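Side-chain contacts in 4-alpha-glucanotransferase (Corynebacterium glutamicum, PDB 5B68), which belongs to the amylomaltase family and is built on a TIM-barrel core with an N-terminal beta-sandwich domain: residues A[168-171]-A[172-175]; A[274-277]-A[278-281]; A[308-311]-A[312-315]. One frame throughout, in Å; residues are numbered along the deposited sequence.

Contact 1: A[168-171]-A[172-175]; sequences TADK and YLDS. With SO4 (sulfate ion), chain H.
The short helix 167-174, just ahead of the barrel strand 177-182, lays the aliphatic chain of Lys171 over the ring of Tyr172. This CH-pi contact puts CG of Lys171 4.0 Å from the Tyr172 ring centroid, 6° off the ring normal, so the methylene lies squarely over one face. CG of Lys171 stands anti to the backbone N, and the chain stays extended as far as CE, running beside the tyrosine in the same direction; CE of Lys171 comes to 3.3 Å from OH of Tyr172. That hydroxyl is hydrogen-bonded to Ser380 OG, while Ile381 and Val504 also touch the tyrosine side chain. The i to i+4 helical hydrogen bonds persist: Tyr172 N meets Thr168 O at 3.1 Å with a straight N-H...O angle of 179°. They end at Ser175, the first residue to leave helical backbone angles, whose N still reaches Lys171 O at 2.9 Å. Asp170 OD1 turns to a salt bridge with Arg165. A final bend at chi4 of Lys171 (82°) swings the ammonium to a sulfate ion, probably from the crystallisation liquor, that also accepts from Arg177, and NZ of Lys171 donates to O3 of the sulfate at 2.9 Å.

Contact 2: A[274-277]-A[278-281]; sequences FRER and NLTS
Arg275 and Asn278 lie alongside each other at the end of helix 261-277, preceded by Phe274, whose backbone O receives Arg277 N at 2.9 Å. The Phe274 ring points its edge at the Arg277 guanidinium: CD1 of Phe274 sits 3.5 Å above the guanidinium plane, over the centre, while CZ of Arg277 lies at the edge of the phenyl ring and in its plane. Next, the CB of Arg275 approaches ND2 of Asn278 at 4.0 Å, with guanidinium and amide planes 51° apart. Both polar ends reach neighbouring carbonyls, Arg275 NE that of Leu191 and Asn278 ND2 that of Ser192; Arg275 NH2 also pairs with Glu251. Arg275 O accepts Asn278 N at 3.1 Å, an i to i+3 bond. Glu276 O repeats this spacing with Leu279 N at 3.1 Å, and CG2 of Thr280 packs 3.4 Å from Glu276 O. Arg277 then opens a type I beta turn to Thr280, closed by Thr280 N on Arg277 O at 2.9 Å (N-H...O 163°). OG1 of Thr280 lies 3.1 Å from the same Arg277 O and is hydrogen-bonded with Asp282 N. Extended from CG to NE, the Arg277 chain carries NH2 to a salt bridge with Asp288 on helix 286-301.

Contact 3: A[308-311]-A[312-315]; sequences EREA and NFVS
Glu310 and Val314 meet one turn apart, with OE1 of the glutamate 3.8 Å from CG2 of the valine and the two side chains at a slant to one another. Glu310 CG points opposite the backbone N, and a bend at chi2 (71°) leaves the carboxylate beside Val314, projecting outward from the helix. Its other oxygen, OE2, is committed to a salt bridge with Arg305 and also lies at the edge of the Phe313 ring, near the ring plane. The backbone of Glu310 is satisfied as well: its O accepts Val314 N at 2.9 Å with an N-H...O angle of 165°. Three more bonds of the same i to i+4 spacing, Asn312 N to Glu308 O, Phe313 N to Arg309 O and Ser315 N to Ala311 O, each of 3.0 Å between N and O, define regular alpha-helix in the opening turns of the long helix 307-338. Arg309 spends its guanidinium on two carboxylates: NE pairs with Glu255 and NH1 with Glu365, a residue of helix 349-376. Its backbone N is bound by Ser306 OG. Phe313 turns its buried ring toward that same helix 349-376, meeting Trp358 edge-to-face and Trp361 with the planes about 35° apart. Asn312 OD1 stands 3.4 Å from Glu308 O, a pair of acceptors that cannot bond, while CB of Asn312 packs at 3.4 Å from Arg309 O.

Overall arrangement
Contacts 1, 2 and 3 follow one another along the chain without touching. Contact 1 lies on helix 167-174, which leads into strand 177-182 of the eight-stranded parallel barrel sheet; its centre is about 41 Å from that of contact 2 and 38 Å from that of contact 3. Contacts 2 and 3 both belong to the helical region between barrel strands 215-218 and 382-387: contact 2 lies where helix 261-277 gives way to a loop, and contact 3 begins helix 307-338, with helix 286-301 between them. Their centres are about 36 Å apart and their nearest atoms about 18 Å. Each is thus local: one ahead of a barrel strand, two in the inserted helical region.

Contact 1: A[168-171]-A[172-175]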
loop_
_atom_site.group_PDB
_atom_site.type_symbol
_atom_site.label_atom_id
_atom_site.label_comp_id
_atom_site.label_asym_id
_atom_site.label_seq_id
_atom_site.Cartn_x
_atom_site.Cartn_y
_atom_site.Cartn_z
ATOM N N THR A 168 -17.342 7.847 -3.529
ATOM C CA THR A 168 -17.640 6.415 -3.558
ATOM C C THR A 168 -18.229 5.901 -2.219
ATOM O O THR A 168 -18.875 4.835 -2.179
ATOM C CB THR A 168 -16.374 5.574 -3.855
ATOM O OG1 THR A 168 -15.295 6.046 -3.049
ATOM C CG2 THR A 168 -15.998 5.604 -5.389
ATOM N N ALA A 169 -17.924 6.576 -1.111
ATOM C CA ALA A 169 -18.359 6.126 0.228
ATOM C C ALA A 169 -19.904 6.017 0.271
ATOM O O ALA A 169 -20.457 4.932 0.522
ATOM C CB ALA A 169 -17.786 7.045 1.327
ATOM N N ASP A 170 -20.597 7.105 -0.032
ATOM C CA ASP A 170 -22.072 7.052 -0.033
ATOM C C ASP A 170 -22.654 6.182 -1.153
ATOM O O ASP A 170 -23.748 5.581 -0.977
ATOM C CB ASP A 170 -22.725 8.443 -0.113
ATOM C CG ASP A 170 -22.544 9.287 1.151
ATOM O OD1 ASP A 170 -22.031 8.833 2.200
ATOM O OD2 ASP A 170 -22.876 10.485 1.034
ATOM N N LYS A 171 -21.947 6.108 -2.281
ATOM C CA LYS A 171 -22.389 5.256 -3.363
ATOM C C LYS A 171 -22.551 3.832 -2.928
ATOM O O LYS A 171 -23.640 3.242 -3.126
ATOM C CB LYS A 171 -21.484 5.359 -4.587
ATOM C CG LYS A 171 -21.891 4.409 -5.711
ATOM C CD LYS A 171 -21.001 4.610 -6.918
ATOM C CE LYS A 171 -21.258 3.602 -7.990
ATOM N NZ LYS A 171 -22.415 4.045 -8.777
ATOM N N TYR A 172 -21.491 3.258 -2.408
ATOM C CA TYR A 172 -21.521 1.901 -1.928
ATOM C C TYR A 172 -22.245 1.632 -0.609
ATOM O O TYR A 172 -22.723 0.543 -0.406
ATOM C CB TYR A 172 -20.170 1.222 -2.096
ATOM C CG TYR A 172 -19.772 1.271 -3.544
ATOM C CD1 TYR A 172 -20.500 0.587 -4.501
ATOM C CD2 TYR A 172 -18.723 2.057 -3.968
ATOM C CE1 TYR A 172 -20.170 0.651 -5.831
ATOM C CE2 TYR A 172 -18.386 2.132 -5.297
ATOM C CZ TYR A 172 -19.110 1.428 -6.231
ATOM O OH TYR A 172 -18.769 1.507 -7.547
ATOM N N LEU A 173 -22.346 2.634 0.253
ATOM C CA LEU A 173 -23.154 2.496 1.451
ATOM C C LEU A 173 -24.593 2.281 1.039
ATOM O O LEU A 173 -25.304 1.487 1.616
ATOM C CB LEU A 173 -23.077 3.755 2.301
ATOM C CG LEU A 173 -21.859 3.908 3.199
ATOM C CD1 LEU A 173 -21.843 5.290 3.817
ATOM C CD2 LEU A 173 -21.848 2.856 4.282
ATOM N N ASP A 174 -25.012 3.061 0.064
ATOM C CA ASP A 174 -26.337 2.968 -0.539
ATOM C C ASP A 174 -26.581 1.737 -1.409
ATOM O O ASP A 174 -27.687 1.239 -1.477
ATOM C CB ASP A 174 -26.714 4.264 -1.239
ATOM C CG ASP A 174 -26.856 5.434 -0.264
ATOM O OD1 ASP A 174 -26.950 5.206 0.949
ATOM O OD2 ASP A 174 -26.870 6.586 -0.710
ATOM N N SER A 175 -25.546 1.310 -2.116
ATOM C CA SER A 175 -25.636 0.220 -3.069
ATOM C C SER A 175 -24.505 -0.790 -2.834
ATOM O O SER A 175 -23.542 -0.826 -3.562
ATOM C CB SER A 175 -25.619 0.771 -4.498
ATOM O OG SER A 175 -25.750 -0.245 -5.453
HETATM S S SO4 H . -23.077 1.161 -11.384
HETATM O O1 SO4 H . -24.302 1.946 -11.674
HETATM O O2 SO4 H . -21.938 1.507 -12.290
HETATM O O3 SO4 H . -22.701 1.450 -9.986
HETATM O O4 SO4 H . -23.395 -0.275 -11.562
#

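Contact 2: A[274-277]-A[278-281]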
loop_
_atom_site.group_PDB
_atom_site.type_symbol
_atom_site.label_atom_id
_atom_site.label_comp_id
_atom_site.label_asym_id
_atom_site.label_seq_id
_atom_site.Cartn_x
_atom_site.Cartn_y
_atom_site.Cartn_z
ATOM N N PHE A 274 7.539 -22.608 -19.685
ATOM C CA PHE A 274 7.036 -21.947 -18.469
ATOM C C PHE A 274 5.562 -22.360 -18.356
ATOM O O PHE A 274 5.073 -22.621 -17.255
ATOM C CB PHE A 274 7.247 -20.406 -18.503
ATOM C CG PHE A 274 8.697 -20.014 -18.329
ATOM C CD1 PHE A 274 9.419 -20.426 -17.201
ATOM C CD2 PHE A 274 9.350 -19.281 -19.315
ATOM C CE1 PHE A 274 10.781 -20.106 -17.064
ATOM C CE2 PHE A 274 10.691 -18.971 -19.189
ATOM C CZ PHE A 274 11.408 -19.398 -18.083
ATOM N N ARG A 275 4.897 -22.445 -19.497
ATOM C CA ARG A 275 3.475 -22.829 -19.549
ATOM C C ARG A 275 3.173 -24.230 -18.957
ATOM O O ARG A 275 2.119 -24.453 -18.409
ATOM C CB ARG A 275 3.002 -22.799 -20.997
ATOM C CG ARG A 275 2.824 -21.389 -21.489
ATOM C CD ARG A 275 2.539 -21.281 -22.962
ATOM N NE ARG A 275 2.442 -19.859 -23.296
ATOM C CZ ARG A 275 2.443 -19.335 -24.510
ATOM N NH1 ARG A 275 2.516 -20.091 -25.609
ATOM N NH2 ARG A 275 2.338 -18.026 -24.630
ATOM N N GLU A 276 4.096 -25.166 -19.065
ATOM C CA GLU A 276 3.936 -26.440 -18.381
ATOM C C GLU A 276 3.769 -26.264 -16.858
ATOM O O GLU A 276 3.016 -27.002 -16.197
ATOM C CB GLU A 276 5.170 -27.359 -18.665
ATOM C CG GLU A 276 5.218 -27.900 -20.094
ATOM C CD GLU A 276 4.014 -28.797 -20.457
ATOM O OE1 GLU A 276 3.510 -29.567 -19.582
ATOM O OE2 GLU A 276 3.554 -28.730 -21.625
ATOM N N ARG A 277 4.472 -25.281 -16.267
ATOM C CA ARG A 277 4.364 -25.017 -14.850
ATOM C C ARG A 277 2.927 -24.658 -14.448
ATOM O O ARG A 277 2.498 -25.004 -13.363
ATOM C CB ARG A 277 5.335 -23.908 -14.387
ATOM C CG ARG A 277 6.786 -24.186 -14.809
ATOM C CD ARG A 277 7.717 -23.275 -14.038
ATOM N NE ARG A 277 9.057 -23.374 -14.606
ATOM C CZ ARG A 277 10.037 -22.491 -14.393
ATOM N NH1 ARG A 277 9.866 -21.423 -13.590
ATOM N NH2 ARG A 277 11.213 -22.697 -14.994
ATOM N N ASN A 278 2.206 -24.074 -15.380
ATOM C CA ASN A 278 0.843 -23.631 -15.134
ATOM C C ASN A 278 -0.078 -24.769 -14.741
ATOM O O ASN A 278 -1.084 -24.518 -14.115
ATOM C CB ASN A 278 0.204 -23.030 -16.370
ATOM C CG ASN A 278 0.953 -21.784 -16.904
ATOM O OD1 ASN A 278 1.827 -21.240 -16.262
ATOM N ND2 ASN A 278 0.604 -21.371 -18.078
ATOM N N LEU A 279 0.268 -25.979 -15.191
ATOM C CA LEU A 279 -0.503 -27.181 -14.950
ATOM C C LEU A 279 -0.111 -27.907 -13.723
ATOM O O LEU A 279 -0.759 -28.887 -13.395
ATOM C CB LEU A 279 -0.387 -28.139 -16.154
ATOM C CG LEU A 279 -0.686 -27.536 -17.527
ATOM C CD1 LEU A 279 -0.479 -28.528 -18.657
ATOM C CD2 LEU A 279 -2.096 -26.979 -17.667
ATOM N N THR A 280 0.937 -27.462 -13.025
ATOM C CA THR A 280 1.453 -28.166 -11.838
ATOM C C THR A 280 1.130 -27.392 -10.599
ATOM O O THR A 280 0.802 -26.188 -10.648
ATOM C CB THR A 280 2.985 -28.370 -11.908
ATOM O OG1 THR A 280 3.648 -27.162 -11.517
ATOM C CG2 THR A 280 3.434 -28.740 -13.300
ATOM N N SER A 281 1.309 -28.018 -9.453
ATOM C CA SER A 281 1.196 -27.323 -8.167
ATOM C C SER A 281 2.565 -26.874 -7.608
ATOM O O SER A 281 2.655 -26.523 -6.443
ATOM C CB SER A 281 0.479 -28.230 -7.176
ATOM O OG SER A 281 1.229 -29.417 -6.959
#

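Contact 3: A[308-311]-A[312-315]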
loop_
_atom_site.group_PDB
_atom_site.type_symbol
_atom_site.label_atom_id
_atom_site.label_comp_id
_atom_site.label_asym_id
_atom_site.label_seq_id
_atom_site.Cartn_x
_atom_site.Cartn_y
_atom_site.Cartn_z
ATOM N N GLU A 308 2.181 6.619 -34.389
ATOM C CA GLU A 308 1.125 6.761 -33.371
ATOM C C GLU A 308 1.663 6.183 -32.046
ATOM O O GLU A 308 1.609 6.842 -31.010
ATOM C CB GLU A 308 -0.198 6.108 -33.769
ATOM C CG GLU A 308 -1.299 6.360 -32.724
ATOM C CD GLU A 308 -2.713 6.021 -33.189
ATOM O OE1 GLU A 308 -3.684 6.639 -32.681
ATOM O OE2 GLU A 308 -2.866 5.132 -34.047
ATOM N N ARG A 309 2.266 5.007 -32.138
ATOM C CA ARG A 309 2.885 4.326 -30.982
ATOM C C ARG A 309 4.010 5.148 -30.361
ATOM O O ARG A 309 4.062 5.290 -29.135
ATOM C CB ARG A 309 3.431 2.945 -31.360
ATOM C CG ARG A 309 2.359 1.944 -31.722
ATOM C CD ARG A 309 1.694 1.356 -30.530
ATOM N NE ARG A 309 2.624 0.487 -29.797
ATOM C CZ ARG A 309 2.395 0.102 -28.545
ATOM N NH1 ARG A 309 1.266 0.480 -27.957
ATOM N NH2 ARG A 309 3.253 -0.649 -27.889
ATOM N N GLU A 310 4.895 5.692 -31.196
ATOM C CA GLU A 310 5.969 6.570 -30.687
ATOM C C GLU A 310 5.406 7.778 -29.942
ATOM O O GLU A 310 5.911 8.083 -28.889
ATOM C CB GLU A 310 6.902 7.065 -31.789
ATOM C CG GLU A 310 8.004 8.012 -31.346
ATOM C CD GLU A 310 9.106 7.395 -30.540
ATOM O OE1 GLU A 310 10.003 8.171 -30.154
ATOM O OE2 GLU A 310 9.119 6.169 -30.242
ATOM N N ALA A 311 4.377 8.426 -30.473
ATOM C CA ALA A 311 3.801 9.606 -29.849
ATOM C C ALA A 311 3.101 9.276 -28.537
ATOM O O ALA A 311 3.060 10.077 -27.655
ATOM C CB ALA A 311 2.808 10.304 -30.785
ATOM N N ASN A 312 2.531 8.092 -28.452
ATOM C CA ASN A 312 2.024 7.579 -27.189
ATOM C C ASN A 312 3.121 7.365 -26.153
ATOM O O ASN A 312 2.966 7.758 -24.991
ATOM C CB ASN A 312 1.303 6.270 -27.429
ATOM C CG ASN A 312 -0.147 6.473 -27.445
ATOM O OD1 ASN A 312 -0.739 6.750 -28.493
ATOM N ND2 ASN A 312 -0.733 6.448 -26.264
ATOM N N PHE A 313 4.222 6.741 -26.563
ATOM C CA PHE A 313 5.338 6.550 -25.670
ATOM C C PHE A 313 5.923 7.893 -25.186
ATOM O O PHE A 313 6.231 8.078 -24.004
ATOM C CB PHE A 313 6.393 5.674 -26.317
ATOM C CG PHE A 313 7.621 5.426 -25.469
ATOM C CD1 PHE A 313 7.572 5.306 -24.060
ATOM C CD2 PHE A 313 8.867 5.324 -26.065
ATOM C CE1 PHE A 313 8.707 5.037 -23.345
ATOM C CE2 PHE A 313 9.995 5.083 -25.325
ATOM C CZ PHE A 313 9.927 4.917 -23.955
ATOM N N VAL A 314 6.102 8.829 -26.109
ATOM C CA VAL A 314 6.629 10.132 -25.735
ATOM C C VAL A 314 5.669 10.888 -24.805
ATOM O O VAL A 314 6.087 11.562 -23.906
ATOM C CB VAL A 314 6.878 10.956 -27.011
ATOM C CG1 VAL A 314 6.968 12.469 -26.709
ATOM C CG2 VAL A 314 8.147 10.401 -27.710
ATOM N N SER A 315 4.395 10.776 -25.052
ATOM C CA SER A 315 3.360 11.357 -24.206
ATOM C C SER A 315 3.412 10.781 -22.725
ATOM O O SER A 315 3.386 11.532 -21.756
ATOM C CB SER A 315 1.998 11.102 -24.859
ATOM O OG SER A 315 0.974 11.673 -24.071
#